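Local atomic coordinates of export chaperone SatS (Mycobacterium tuberculosis H37Rv, PDB entry 6DNM), a protein that acts as a chaperone for the SecA2 protein export pathway, the part described being its C-terminal domain. Residues I23-G26 with T27-F30; H67-D70 with L71-L74; I80-A83 with A84-S88. All blocks are in the same frame, centred on the assembly; numbering follows the deposited sequence.

Overall arrangement
All three contacts are local, each between segments that follow one another directly, so they come in series along the chain and none encloses or crosses another. Contact 1 closes the tight hairpin between strands 19-24 and 29-37 of the four-stranded sheet. The chain then runs through further strands and helix 56-63 into the loop where contact 2, residues 67-74, turns it toward helix 77-86 and rests on strands 29-37 and 40-43. Contact 3 caps the end of that helix, whose inner side faces helix 12-16. Contacts 2 and 3 lie about 15 Å apart between centres; contact 1 is about 25 Å from contact 2 and 26 Å from contact 3.

Contact 1 of 3, residues I23-G26 with T27-F30; sequences IMTG and TATF
Thr27 follows Gly26 at the exposed tip of the turn, and its backbone N reaches back to the hydroxyl of Thr25 in a weak bond, N to OG1 3.3 Å, of the kind that makes an ST turn. That hydroxyl faces into the turn because Thr25 places OG1 between its own backbone N and carbonyl carbon (chi1 77°). A water 2.7 Å from Thr25 OG1 is bonded more weakly to Thr27 OG1, so the two threonine hydroxyls share a solvent partner.

Ala28 closes the turn. Its O receives the N-H of Thr25 at 2.8 Å, whereas the return bond from Ala28 N to Thr25 O is long at 3.4 Å and weak. A small methyl fits beside the Thr25 hydroxyl.

Thr29 forms the non-hydrogen-bonded pair with Met24. The two side chains lie alongside, pointing the same way, and the bent end of the methionine (chi3 69°) brings CE to 3.5 Å from Thr29 OG1. A second water joins this hydroxyl to Thr25 O, bridging strand and turn.

Phe30 pairs with Ile23 through two backbone bonds, Ile23 N to Phe30 O and Phe30 N to Ile23 O, both 2.8 Å. Their apolar, beta-branched and aromatic side chains share the buried face, opposite to that of Met24 and Thr29. Met24 also bonds by its backbone to Tyr99 and Leu101, at strand 98-100, the neighbour of 19-24 on its other side in the sheet. The whole is a tight beta hairpin joining antiparallel strands 19-24 and 29-37.

Contact 2 of 3, residues H67-D70 with L71-L74; sequences HDHD and LSDL
Hydrogen bonds between His69 and the residues just after it define the turn. His69 O accepts twice from Ser72: from OG at 3.0 Å, and from N at 3.2 Å, the bond that closes a type I beta turn from His69 to Ser72. Both donors arrive on the same face of the carbonyl plane, the backbone one well above it. Serine suits the position because a chi1 of 64° folds its short hydroxyl back onto the turn. The imidazole adds a bond of its own: Leu71 N lies in the ring plane, 3.1 Å from His69 ND1. A water links Asp70 O to Asp73 N, and Leu74 N bonds to Leu71 O in a second type I turn, Leu71 to Leu74.

Van der Waals contact comes next. Ser72 CB sits over one face of the His69 ring, 3.9 Å from its centroid, as a CH-pi contact, while Leu71 CB touches His69 CE1 at 3.6 Å.

Asp68 OD2 and Asp73 OD2 are 4.4 Å apart, probably mildly unfavourable, where both side chains are exposed to solvent.

Toward the rest of the fold, His69 NE2 bonds to Tyr77 OH at the start of helix 77-86, Asp70 OD2 to Tyr133 OH of helix 117-134, and Leu71 packs on Leu33, Cys35 and Ile42 of strands 29-37 and 40-43.

Contact 3 of 3, residues I80-A83 with A84-S88; sequences IRTA and ATDGS
Ala83 and Ser88 meet where helix 77-86 ends, and this is the close part of the contact. Ala83 O receives Ser88 N at 3.0 Å, and Gly87 N bonds to Ala84 O at 3.2 Å; with the positive phi of Gly87 (83°), these two backbone bonds make a Schellman motif. Ser88 OG adds a weak bond to Ala83 O, its chi1 of 62° turning the hydroxyl back over the helix end. Glycine suits the reversal because a CB would jam against the preceding carbonyl oxygen. Upstream the i to i+4 helical bonds are regular: Ala84 N to Ile80 O and Thr85 N to Arg81 O are both 2.9 Å, and Asp86 N to Thr82 O is 2.8 Å. Alanines suit close packing, Ala83 against Phe12 and Leu89 and Ala84 against Ala64, while Ile80 touches Phe12, Trp13 and Ile18.

On the solvent side, Thr82 and Asp86 run side by side in a looser approach, Thr82 CG2 3.9 Å from Asp86 OD2. Thr82 turns its hydroxyl back to Asp78 O. Thr85 OG1 lies within 3.3 Å of both Arg81 O and Thr82 O, so its single proton could serve either. Arg81 makes salt bridges, NH2 with Asp78 and NE with Glu66.

The chemistry implies a helix end where the carbonyls of Ala83 and Ala84 are satisfied by backbone N-H groups of the turn beyond. The Asp86 carboxylate, its OD2 3.4 Å from Thr82 O and at the negative end of the helix dipole, is probably not stabilised by the helix; it lies exposed to solvent.

Contact 1 of 3, residues I23-G26 with T27-F30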
ATOM      1  N   ILE A  23      -0.272   6.241  -1.613  1.00 11.49           N
ATOM      2  CA  ILE A  23       0.664   5.918  -0.540  1.00 12.22           C
ATOM      3  C   ILE A  23       1.389   7.199  -0.170  1.00 12.48           C
ATOM      4  O   ILE A  23       2.088   7.778  -1.004  1.00 14.07           O
ATOM      5  CB  ILE A  23       1.680   4.840  -0.956  1.00 12.41           C
ATOM      6  CG1 ILE A  23       0.980   3.546  -1.401  1.00 13.57           C
ATOM      7  CG2 ILE A  23       2.665   4.582   0.190  1.00 14.50           C
ATOM      8  CD1 ILE A  23       1.911   2.544  -2.096  1.00 15.07           C
ATOM      9  N   MET A  24       1.217   7.656   1.062  1.00 13.12           N
ATOM     10  CA  MET A  24       1.863   8.874   1.521  1.00 13.09           C
ATOM     11  C   MET A  24       2.989   8.528   2.486  1.00 13.63           C
ATOM     12  O   MET A  24       2.793   7.771   3.443  1.00 14.89           O
ATOM     13  CB  MET A  24       0.853   9.822   2.178  1.00 14.41           C
ATOM     14  CG  MET A  24      -0.296  10.206   1.242  1.00 16.50           C
ATOM     15  SD  MET A  24      -1.391  11.486   1.907  1.00 18.47           S
ATOM     16  CE  MET A  24      -0.330  12.934   1.883  1.00 19.55           C
ATOM     17  N   THR A  25       4.170   9.054   2.211  1.00 14.26           N
ATOM     18  CA  THR A  25       5.305   8.958   3.113  1.00 15.48           C
ATOM     19  C   THR A  25       5.723  10.367   3.503  1.00 15.76           C
ATOM     20  O   THR A  25       5.240  11.355   2.947  1.00 16.22           O
ATOM     21  CB  THR A  25       6.480   8.214   2.462  1.00 16.10           C
ATOM     22  OG1 THR A  25       7.145   9.084   1.535  1.00 17.74           O
ATOM     23  CG2 THR A  25       6.002   6.967   1.720  1.00 18.73           C
ATOM     24  N   GLY A  26       6.628  10.467   4.476  1.00 16.05           N
ATOM     25  CA  GLY A  26       7.054  11.778   4.930  1.00 16.32           C
ATOM     26  C   GLY A  26       7.628  12.647   3.832  1.00 16.76           C
ATOM     27  O   GLY A  26       7.629  13.876   3.969  1.00 18.96           O
ATOM     28  N   THR A  27       8.106  12.039   2.739  1.00 16.32           N
ATOM     29  CA  THR A  27       8.770  12.772   1.672  1.00 17.61           C
ATOM     30  C   THR A  27       8.105  12.659   0.307  1.00 17.77           C
ATOM     31  O   THR A  27       8.539  13.349  -0.621  1.00 20.88           O
ATOM     32  CB  THR A  27      10.232  12.318   1.524  1.00 19.22           C
ATOM     33  OG1 THR A  27      10.272  10.899   1.336  1.00 21.27           O
ATOM     34  CG2 THR A  27      11.053  12.692   2.756  1.00 20.53           C
ATOM     35  N   ALA A  28       7.087  11.820   0.138  1.00 15.88           N
ATOM     36  CA  ALA A  28       6.524  11.634  -1.195  1.00 15.87           C
ATOM     37  C   ALA A  28       5.115  11.072  -1.089  1.00 14.99           C
ATOM     38  O   ALA A  28       4.790  10.351  -0.145  1.00 16.82           O
ATOM     39  CB  ALA A  28       7.397  10.698  -2.044  1.00 17.59           C
ATOM     40  N   THR A  29       4.287  11.406  -2.073  1.00 13.97           N
ATOM     41  CA  THR A  29       2.974  10.797  -2.236  1.00 14.23           C
ATOM     42  C   THR A  29       2.949  10.076  -3.573  1.00 13.99           C
ATOM     43  O   THR A  29       3.256  10.670  -4.610  1.00 16.35           O
ATOM     44  CB  THR A  29       1.854  11.846  -2.161  1.00 15.13           C
ATOM     45  OG1 THR A  29       1.818  12.407  -0.844  1.00 17.62           O
ATOM     46  CG2 THR A  29       0.497  11.222  -2.467  1.00 16.73           C
ATOM     47  N   PHE A  30       2.586   8.802  -3.542  1.00 12.69           N
ATOM     48  CA  PHE A  30       2.636   7.947  -4.717  1.00 12.67           C
ATOM     49  C   PHE A  30       1.263   7.385  -5.045  1.00 13.60           C
ATOM     50  O   PHE A  30       0.415   7.208  -4.162  1.00 13.09           O
ATOM     51  CB  PHE A  30       3.552   6.746  -4.496  1.00 14.51           C
ATOM     52  CG  PHE A  30       4.992   7.102  -4.350  1.00 14.53           C
ATOM     53  CD1 PHE A  30       5.662   7.776  -5.360  1.00 15.53           C
ATOM     54  CD2 PHE A  30       5.690   6.742  -3.211  1.00 16.22           C
ATOM     55  CE1 PHE A  30       7.010   8.107  -5.219  1.00 15.58           C
ATOM     56  CE2 PHE A  30       7.027   7.069  -3.068  1.00 18.08           C
ATOM     57  CZ  PHE A  30       7.689   7.750  -4.072  1.00 17.23           C
TER
HETATM   58  O   HOH W   1       3.366  12.683   1.482  1.00 20.63           O
HETATM   59  O   HOH W   2       9.086   7.941   0.019  1.00 23.37           O

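Contact 2 of 3, residues H67-D70 with L71-L74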
ATOM      1  N   HIS A  67       2.374  -2.511 -22.093  1.00 34.02           N
ATOM      2  CA  HIS A  67       3.269  -2.925 -21.029  1.00 34.08           C
ATOM      3  C   HIS A  67       3.073  -4.405 -20.757  1.00 35.21           C
ATOM      4  O   HIS A  67       1.989  -4.960 -20.962  1.00 36.47           O
ATOM      5  CB  HIS A  67       3.008  -2.151 -19.729  1.00 33.74           C
ATOM      6  CG  HIS A  67       3.409  -0.711 -19.787  1.00 33.05           C
ATOM      7  ND1 HIS A  67       4.712  -0.307 -19.986  1.00 33.21           N
ATOM      8  CD2 HIS A  67       2.679   0.421 -19.661  1.00 33.71           C
ATOM      9  CE1 HIS A  67       4.765   1.013 -19.986  1.00 32.90           C
ATOM     10  NE2 HIS A  67       3.545   1.479 -19.796  1.00 34.62           N
ATOM     11  N   ASP A  68       4.139  -5.038 -20.301  1.00 33.45           N
ATOM     12  CA  ASP A  68       4.077  -6.384 -19.754  1.00 32.78           C
ATOM     13  C   ASP A  68       4.442  -6.259 -18.282  1.00 29.10           C
ATOM     14  O   ASP A  68       5.611  -6.070 -17.931  1.00 30.82           O
ATOM     15  CB  ASP A  68       5.005  -7.337 -20.498  1.00 37.28           C
ATOM     16  CG  ASP A  68       4.684  -8.789 -20.214  1.00 42.54           C
ATOM     17  OD1 ASP A  68       5.510  -9.469 -19.573  1.00 45.04           O
ATOM     18  OD2 ASP A  68       3.595  -9.245 -20.623  1.00 44.82           O
ATOM     19  N   HIS A  69       3.427  -6.319 -17.431  1.00 22.75           N
ATOM     20  CA  HIS A  69       3.599  -6.273 -15.990  1.00 19.47           C
ATOM     21  C   HIS A  69       2.558  -7.200 -15.381  1.00 18.03           C
ATOM     22  O   HIS A  69       1.803  -7.869 -16.091  1.00 18.39           O
ATOM     23  CB  HIS A  69       3.456  -4.845 -15.454  1.00 18.19           C
ATOM     24  CG  HIS A  69       2.206  -4.159 -15.911  1.00 17.00           C
ATOM     25  ND1 HIS A  69       0.947  -4.646 -15.628  1.00 16.01           N
ATOM     26  CD2 HIS A  69       2.019  -3.037 -16.644  1.00 16.78           C
ATOM     27  CE1 HIS A  69       0.038  -3.851 -16.169  1.00 15.78           C
ATOM     28  NE2 HIS A  69       0.663  -2.869 -16.792  1.00 16.30           N
ATOM     29  N   ASP A  70       2.487  -7.206 -14.052  1.00 15.39           N
ATOM     30  CA  ASP A  70       1.722  -8.242 -13.376  1.00 15.66           C
ATOM     31  C   ASP A  70       0.215  -8.095 -13.521  1.00 15.51           C
ATOM     32  O   ASP A  70      -0.505  -9.050 -13.211  1.00 16.32           O
ATOM     33  CB  ASP A  70       2.130  -8.347 -11.908  1.00 17.42           C
ATOM     34  CG  ASP A  70       3.524  -8.915 -11.733  1.00 19.23           C
ATOM     35  OD1 ASP A  70       4.048  -9.556 -12.676  1.00 21.07           O
ATOM     36  OD2 ASP A  70       4.083  -8.752 -10.632  1.00 19.65           O
ATOM     37  N   LEU A  71      -0.282  -6.945 -13.980  1.00 13.87           N
ATOM     38  CA  LEU A  71      -1.713  -6.771 -14.193  1.00 13.94           C
ATOM     39  C   LEU A  71      -2.127  -6.906 -15.650  1.00 14.20           C
ATOM     40  O   LEU A  71      -3.332  -6.947 -15.929  1.00 14.84           O
ATOM     41  CB  LEU A  71      -2.166  -5.388 -13.708  1.00 14.70           C
ATOM     42  CG  LEU A  71      -1.853  -5.030 -12.256  1.00 14.41           C
ATOM     43  CD1 LEU A  71      -2.404  -3.651 -11.938  1.00 15.85           C
ATOM     44  CD2 LEU A  71      -2.431  -6.031 -11.285  1.00 15.67           C
ATOM     45  N   SER A  72      -1.178  -6.974 -16.585  1.00 14.48           N
ATOM     46  CA  SER A  72      -1.519  -6.714 -17.979  1.00 15.19           C
ATOM     47  C   SER A  72      -2.260  -7.863 -18.656  1.00 15.85           C
ATOM     48  O   SER A  72      -2.810  -7.653 -19.739  1.00 17.74           O
ATOM     49  CB  SER A  72      -0.268  -6.349 -18.778  1.00 17.81           C
ATOM     50  OG  SER A  72       0.636  -7.434 -18.806  1.00 19.68           O
ATOM     51  N   ASP A  73      -2.306  -9.050 -18.051  1.00 14.88           N
ATOM     52  CA  ASP A  73      -3.077 -10.161 -18.590  1.00 16.61           C
ATOM     53  C   ASP A  73      -4.367 -10.415 -17.823  1.00 16.43           C
ATOM     54  O   ASP A  73      -5.051 -11.414 -18.082  1.00 17.54           O
ATOM     55  CB  ASP A  73      -2.212 -11.418 -18.667  1.00 19.47           C
ATOM     56  CG  ASP A  73      -1.017 -11.222 -19.561  1.00 23.67           C
ATOM     57  OD1 ASP A  73      -1.222 -10.774 -20.707  1.00 25.04           O
ATOM     58  OD2 ASP A  73       0.118 -11.497 -19.125  1.00 26.95           O
ATOM     59  N   LEU A  74      -4.722  -9.529 -16.899  1.00 15.17           N
ATOM     60  CA  LEU A  74      -6.023  -9.636 -16.258  1.00 14.61           C
ATOM     61  C   LEU A  74      -7.107  -9.265 -17.258  1.00 15.29           C
ATOM     62  O   LEU A  74      -6.901  -8.434 -18.148  1.00 16.12           O
ATOM     63  CB  LEU A  74      -6.080  -8.723 -15.036  1.00 15.45           C
ATOM     64  CG  LEU A  74      -5.064  -9.097 -13.948  1.00 16.59           C
ATOM     65  CD1 LEU A  74      -5.144  -8.101 -12.800  1.00 17.38           C
ATOM     66  CD2 LEU A  74      -5.271 -10.517 -13.448  1.00 19.74           C
TER
HETATM   67  O   HOH W   3      -1.531 -10.270 -15.483  1.00 19.66           O

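Contact 3 of 3, residues I80-A83 with A84-S88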
ATOM      1  N   ILE A  80      -8.768  -0.671 -18.847  1.00 14.92           N
ATOM      2  CA  ILE A  80      -7.982   0.437 -18.310  1.00 14.16           C
ATOM      3  C   ILE A  80      -7.148   1.082 -19.406  1.00 14.81           C
ATOM      4  O   ILE A  80      -7.142   2.310 -19.561  1.00 15.71           O
ATOM      5  CB  ILE A  80      -7.111  -0.034 -17.134  1.00 14.92           C
ATOM      6  CG1 ILE A  80      -7.997  -0.544 -15.990  1.00 15.50           C
ATOM      7  CG2 ILE A  80      -6.177   1.096 -16.686  1.00 16.33           C
ATOM      8  CD1 ILE A  80      -7.255  -1.331 -14.935  1.00 16.48           C
ATOM      9  N   ARG A  81      -6.426   0.264 -20.175  1.00 15.00           N
ATOM     10  CA  ARG A  81      -5.560   0.798 -21.221  1.00 15.33           C
ATOM     11  C   ARG A  81      -6.368   1.551 -22.267  1.00 16.24           C
ATOM     12  O   ARG A  81      -5.970   2.639 -22.703  1.00 16.37           O
ATOM     13  CB  ARG A  81      -4.761  -0.341 -21.859  1.00 17.32           C
ATOM     14  CG  ARG A  81      -3.849   0.111 -22.992  1.00 19.94           C
ATOM     15  CD  ARG A  81      -2.907  -0.997 -23.430  1.00 24.89           C
ATOM     16  NE  ARG A  81      -3.630  -2.148 -23.961  1.00 29.71           N
ATOM     17  CZ  ARG A  81      -3.853  -2.355 -25.255  1.00 33.91           C
ATOM     18  NH1 ARG A  81      -3.416  -1.482 -26.154  1.00 35.64           N
ATOM     19  NH2 ARG A  81      -4.518  -3.431 -25.650  1.00 35.00           N
ATOM     20  N   THR A  82      -7.517   0.994 -22.666  1.00 16.37           N
ATOM     21  CA  THR A  82      -8.375   1.647 -23.653  1.00 17.69           C
ATOM     22  C   THR A  82      -8.950   2.953 -23.115  1.00 16.26           C
ATOM     23  O   THR A  82      -9.076   3.933 -23.855  1.00 16.29           O
ATOM     24  CB  THR A  82      -9.503   0.694 -24.072  1.00 20.50           C
ATOM     25  OG1 THR A  82      -8.942  -0.519 -24.589  1.00 25.13           O
ATOM     26  CG2 THR A  82     -10.360   1.326 -25.141  1.00 23.19           C
ATOM     27  N   ALA A  83      -9.306   2.992 -21.831  1.00 15.50           N
ATOM     28  CA  ALA A  83      -9.752   4.255 -21.250  1.00 15.01           C
ATOM     29  C   ALA A  83      -8.629   5.284 -21.264  1.00 14.76           C
ATOM     30  O   ALA A  83      -8.865   6.468 -21.538  1.00 16.27           O
ATOM     31  CB  ALA A  83     -10.274   4.032 -19.829  1.00 14.89           C
ATOM     32  N   ALA A  84      -7.405   4.857 -20.938  1.00 15.01           N
ATOM     33  CA  ALA A  84      -6.266   5.768 -20.993  1.00 16.37           C
ATOM     34  C   ALA A  84      -6.075   6.329 -22.398  1.00 17.97           C
ATOM     35  O   ALA A  84      -5.892   7.541 -22.575  1.00 18.40           O
ATOM     36  CB  ALA A  84      -5.001   5.052 -20.517  1.00 18.41           C
ATOM     37  N   THR A  85      -6.116   5.462 -23.414  1.00 16.68           N
ATOM     38  CA  THR A  85      -5.906   5.949 -24.776  1.00 17.40           C
ATOM     39  C   THR A  85      -7.115   6.718 -25.302  1.00 17.50           C
ATOM     40  O   THR A  85      -6.957   7.595 -26.159  1.00 19.07           O
ATOM     41  CB  THR A  85      -5.470   4.813 -25.714  1.00 17.78           C
ATOM     42  OG1 THR A  85      -6.450   3.768 -25.717  1.00 18.22           O
ATOM     43  CG2 THR A  85      -4.127   4.235 -25.256  1.00 17.87           C
ATOM     44  N   ASP A  86      -8.318   6.424 -24.798  1.00 17.11           N
ATOM     45  CA  ASP A  86      -9.494   7.208 -25.160  1.00 18.20           C
ATOM     46  C   ASP A  86      -9.441   8.610 -24.577  1.00 19.73           C
ATOM     47  O   ASP A  86     -10.182   9.488 -25.030  1.00 20.26           O
ATOM     48  CB  ASP A  86     -10.768   6.570 -24.601  1.00 18.80           C
ATOM     49  CG  ASP A  86     -11.265   5.400 -25.418  1.00 18.60           C
ATOM     50  OD1 ASP A  86     -10.733   5.144 -26.522  1.00 18.82           O
ATOM     51  OD2 ASP A  86     -12.220   4.749 -24.943  1.00 19.12           O
ATOM     52  N   GLY A  87      -8.618   8.827 -23.554  1.00 18.90           N
ATOM     53  CA  GLY A  87      -8.635  10.079 -22.832  1.00 20.10           C
ATOM     54  C   GLY A  87      -9.700  10.175 -21.766  1.00 20.00           C
ATOM     55  O   GLY A  87      -9.882  11.251 -21.188  1.00 22.68           O
ATOM     56  N   SER A  88     -10.403   9.084 -21.477  1.00 19.36           N
ATOM     57  CA  SER A  88     -11.506   9.090 -20.528  1.00 19.95           C
ATOM     58  C   SER A  88     -11.130   8.507 -19.175  1.00 19.37           C
ATOM     59  O   SER A  88     -11.966   8.508 -18.267  1.00 20.87           O
ATOM     60  CB  SER A  88     -12.686   8.305 -21.104  1.00 20.88           C
ATOM     61  OG  SER A  88     -12.320   6.952 -21.316  1.00 21.48           O
TER